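Long-range contact in IroE-like serine hydrolase (Shewanella oneidensis, PDB 3GFF), which probably hydrolyses ester bonds as a serine hydrolase of the esterase D family: residues V45-D50 / I77-H82. Numbering follows the deposited sequence.
Sequences VVYLLD and IIVGIH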
ATOM      1  N   VAL A  45      -7.057  18.718  -2.369  1.00 23.91           N
ATOM      2  CA  VAL A  45      -7.016  18.012  -3.635  1.00 23.47           C
ATOM      3  C   VAL A  45      -5.625  17.446  -3.814  1.00 24.42           C
ATOM      4  O   VAL A  45      -4.633  18.179  -3.751  1.00 23.30           O
ATOM      5  CB  VAL A  45      -7.371  18.919  -4.832  1.00 22.34           C
ATOM      6  CG1 VAL A  45      -7.444  18.064  -6.176  1.00 22.09           C
ATOM      7  CG2 VAL A  45      -8.684  19.675  -4.581  1.00 19.98           C
ATOM      8  N   VAL A  46      -5.561  16.133  -4.034  1.00 25.75           N
ATOM      9  CA  VAL A  46      -4.281  15.454  -4.267  1.00 24.61           C
ATOM     10  C   VAL A  46      -4.239  15.135  -5.752  1.00 23.98           C
ATOM     11  O   VAL A  46      -5.011  14.323  -6.279  1.00 22.61           O
ATOM     12  CB  VAL A  46      -4.064  14.199  -3.346  1.00 24.38           C
ATOM     13  CG1 VAL A  46      -2.769  13.508  -3.686  1.00 24.85           C
ATOM     14  CG2 VAL A  46      -3.995  14.612  -1.836  1.00 23.95           C
ATOM     15  N   TYR A  47      -3.353  15.828  -6.444  1.00 23.42           N
ATOM     16  CA  TYR A  47      -3.157  15.599  -7.890  1.00 24.15           C
ATOM     17  C   TYR A  47      -2.080  14.548  -8.117  1.00 24.14           C
ATOM     18  O   TYR A  47      -0.965  14.732  -7.673  1.00 26.61           O
ATOM     19  CB  TYR A  47      -2.737  16.895  -8.573  1.00 23.51           C
ATOM     20  CG  TYR A  47      -3.841  17.939  -8.717  1.00 23.20           C
ATOM     21  CD1 TYR A  47      -4.095  18.839  -7.698  1.00 23.62           C
ATOM     22  CD2 TYR A  47      -4.557  18.079  -9.904  1.00 23.04           C
ATOM     23  CE1 TYR A  47      -5.029  19.808  -7.827  1.00 22.54           C
ATOM     24  CE2 TYR A  47      -5.516  19.039 -10.046  1.00 22.54           C
ATOM     25  CZ  TYR A  47      -5.753  19.905  -8.995  1.00 23.33           C
ATOM     26  OH  TYR A  47      -6.687  20.899  -9.075  1.00 22.26           O
ATOM     27  N   LEU A  48      -2.424  13.448  -8.790  1.00 25.68           N
ATOM     28  CA  LEU A  48      -1.476  12.373  -9.080  1.00 24.95           C
ATOM     29  C   LEU A  48      -1.098  12.384 -10.582  1.00 25.66           C
ATOM     30  O   LEU A  48      -1.981  12.284 -11.446  1.00 23.89           O
ATOM     31  CB  LEU A  48      -2.082  11.002  -8.742  1.00 23.65           C
ATOM     32  CG  LEU A  48      -2.750  10.814  -7.369  1.00 22.68           C
ATOM     33  CD1 LEU A  48      -3.406   9.442  -7.342  1.00 20.49           C
ATOM     34  CD2 LEU A  48      -1.718  11.001  -6.166  1.00 20.59           C
ATOM     35  N   LEU A  49       0.202  12.531 -10.868  1.00 24.84           N
ATOM     36  CA  LEU A  49       0.723  12.436 -12.225  1.00 24.91           C
ATOM     37  C   LEU A  49       0.829  10.962 -12.610  1.00 26.99           C
ATOM     38  O   LEU A  49       0.720  10.096 -11.742  1.00 26.10           O
ATOM     39  CB  LEU A  49       2.088  13.105 -12.326  1.00 23.97           C
ATOM     40  CG  LEU A  49       2.094  14.601 -12.015  1.00 22.71           C
ATOM     41  CD1 LEU A  49       3.468  15.185 -12.245  1.00 22.83           C
ATOM     42  CD2 LEU A  49       1.044  15.336 -12.833  1.00 19.81           C
ATOM     43  N   ASP A  50       1.049  10.702 -13.905  1.00 27.44           N
ATOM     44  CA  ASP A  50       1.093   9.347 -14.467  1.00 27.17           C
ATOM     45  C   ASP A  50      -0.151   8.582 -14.108  1.00 27.51           C
ATOM     46  O   ASP A  50      -0.079   7.406 -13.771  1.00 28.03           O
ATOM     47  CB  ASP A  50       2.334   8.579 -14.001  1.00 27.11           C
ATOM     48  CG  ASP A  50       3.575   9.067 -14.657  1.00 26.85           C
ATOM     49  OD1 ASP A  50       3.519   9.258 -15.904  1.00 27.57           O
ATOM     50  OD2 ASP A  50       4.575   9.267 -13.947  1.00 22.69           O
ATOM     51  N   ILE A  77      -9.918  14.866  -2.216  1.00 21.25           N
ATOM     52  CA  ILE A  77     -10.383  14.746  -3.595  1.00 20.34           C
ATOM     53  C   ILE A  77      -9.112  14.297  -4.332  1.00 21.20           C
ATOM     54  O   ILE A  77      -8.064  14.914  -4.188  1.00 18.74           O
ATOM     55  CB  ILE A  77     -10.882  16.104  -4.178  1.00 20.97           C
ATOM     56  CG1 ILE A  77     -12.189  16.541  -3.477  1.00 20.36           C
ATOM     57  CG2 ILE A  77     -11.099  16.026  -5.711  1.00 19.10           C
ATOM     58  CD1 ILE A  77     -12.618  17.957  -3.753  1.00 20.21           C
ATOM     59  N   ILE A  78      -9.192  13.166  -5.036  1.00 21.95           N
ATOM     60  CA  ILE A  78      -8.047  12.630  -5.769  1.00 22.59           C
ATOM     61  C   ILE A  78      -8.237  12.904  -7.255  1.00 23.01           C
ATOM     62  O   ILE A  78      -9.280  12.542  -7.823  1.00 22.20           O
ATOM     63  CB  ILE A  78      -7.884  11.113  -5.575  1.00 21.66           C
ATOM     64  CG1 ILE A  78      -8.010  10.763  -4.087  1.00 22.42           C
ATOM     65  CG2 ILE A  78      -6.515  10.660  -6.113  1.00 22.60           C
ATOM     66  CD1 ILE A  78      -7.930   9.307  -3.787  1.00 21.52           C
ATOM     67  N   VAL A  79      -7.274  13.608  -7.854  1.00 23.54           N
ATOM     68  CA  VAL A  79      -7.277  13.881  -9.278  1.00 23.85           C
ATOM     69  C   VAL A  79      -6.091  13.163  -9.935  1.00 23.98           C
ATOM     70  O   VAL A  79      -4.967  13.451  -9.604  1.00 23.98           O
ATOM     71  CB  VAL A  79      -7.196  15.390  -9.581  1.00 23.11           C
ATOM     72  CG1 VAL A  79      -7.170  15.618 -11.105  1.00 22.63           C
ATOM     73  CG2 VAL A  79      -8.398  16.072  -9.005  1.00 23.11           C
ATOM     74  N   GLY A  80      -6.368  12.203 -10.826  1.00 24.51           N
ATOM     75  CA  GLY A  80      -5.334  11.492 -11.596  1.00 25.26           C
ATOM     76  C   GLY A  80      -5.237  12.081 -13.003  1.00 25.15           C
ATOM     77  O   GLY A  80      -6.230  12.129 -13.738  1.00 22.82           O
ATOM     78  N   ILE A  81      -4.051  12.534 -13.388  1.00 25.17           N
ATOM     79  CA  ILE A  81      -3.875  13.162 -14.700  1.00 25.41           C
ATOM     80  C   ILE A  81      -3.253  12.180 -15.696  1.00 24.89           C
ATOM     81  O   ILE A  81      -2.178  11.649 -15.469  1.00 24.94           O
ATOM     82  CB  ILE A  81      -3.032  14.478 -14.586  1.00 25.78           C
ATOM     83  CG1 ILE A  81      -3.607  15.371 -13.498  1.00 24.89           C
ATOM     84  CG2 ILE A  81      -2.992  15.277 -15.932  1.00 24.56           C
ATOM     85  CD1 ILE A  81      -2.783  16.597 -13.242  1.00 24.12           C
ATOM     86  N   HIS A  82      -3.930  11.912 -16.807  1.00 25.02           N
ATOM     87  CA  HIS A  82      -3.351  10.996 -17.762  1.00 27.24           C
ATOM     88  C   HIS A  82      -2.388  11.735 -18.646  1.00 28.16           C
ATOM     89  O   HIS A  82      -2.519  12.934 -18.834  1.00 26.89           O
ATOM     90  CB  HIS A  82      -4.379  10.307 -18.647  1.00 29.24           C
ATOM     91  CG  HIS A  82      -5.353   9.493 -17.888  1.00 30.06           C
ATOM     92  ND1 HIS A  82      -6.423   8.880 -18.489  1.00 31.64           N
ATOM     93  CD2 HIS A  82      -5.458   9.237 -16.561  1.00 31.37           C
ATOM     94  CE1 HIS A  82      -7.123   8.234 -17.571  1.00 32.80           C
ATOM     95  NE2 HIS A  82      -6.561   8.441 -16.390  1.00 31.62           N
TER
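With CG anti to its carbonyl carbon (chi1 -72°), Tyr-47 lays the CD2-CE2 side of its ring alongside Val-79, while Val-45 turns CG1 anti to its backbone N (chi1 -175°) and brings that methyl within 3.6 Å of Val-79 CG2. The two strands belong to a beta-alpha-beta crossover of the alpha/beta-hydrolase fold: strand 43-48 leads through helix 51-65 to strand 77-81, and the pair runs parallel in the central sheet. Val-79 is thus held through both methyls, CG1 lying 3.8 Å from Tyr-47 CD2 while CG2 meets Val-45. Farther along the same face, Ile-81 swings CD1 between Tyr-47 CD2 and Leu-49 CD2, and helix 114-132 packs over this row through Ala-126, Leu-125 and Ile-129. Replacing Tyr-47 by alanine is likely to leave Val-79 and Ile-81 without the ring that flanks them and to open a gap beneath Ala-126. On the other face, Leu-48 CD1 reaches Ile-78 CG2 at 3.6 Å, next to Met-58, Phe-55 and Leu-62 of the crossover helix; Gly-80, the neighbour of Leu-48 in register, has no side chain to add here. Beyond the strand end, Leu-49 touches the likely nucleophile elbow, and Asp-50, at the N-cap position of helix 51-65, directs its carboxylate to a salt bridge with Arg-86. Four nearly straight backbone hydrogen bonds join the strands, donated alternately from each side. Val-46 and Leu-48 each use both N and O toward strand 77-81, whereas Val-45 and Tyr-47 bond to strand 138-144, so the strand is held from both edges. Val-79 likewise uses both backbone polar atoms: its N donates to Val-46 O at 2.8 Å and its O accepts from Leu-48 N at 2.7 Å.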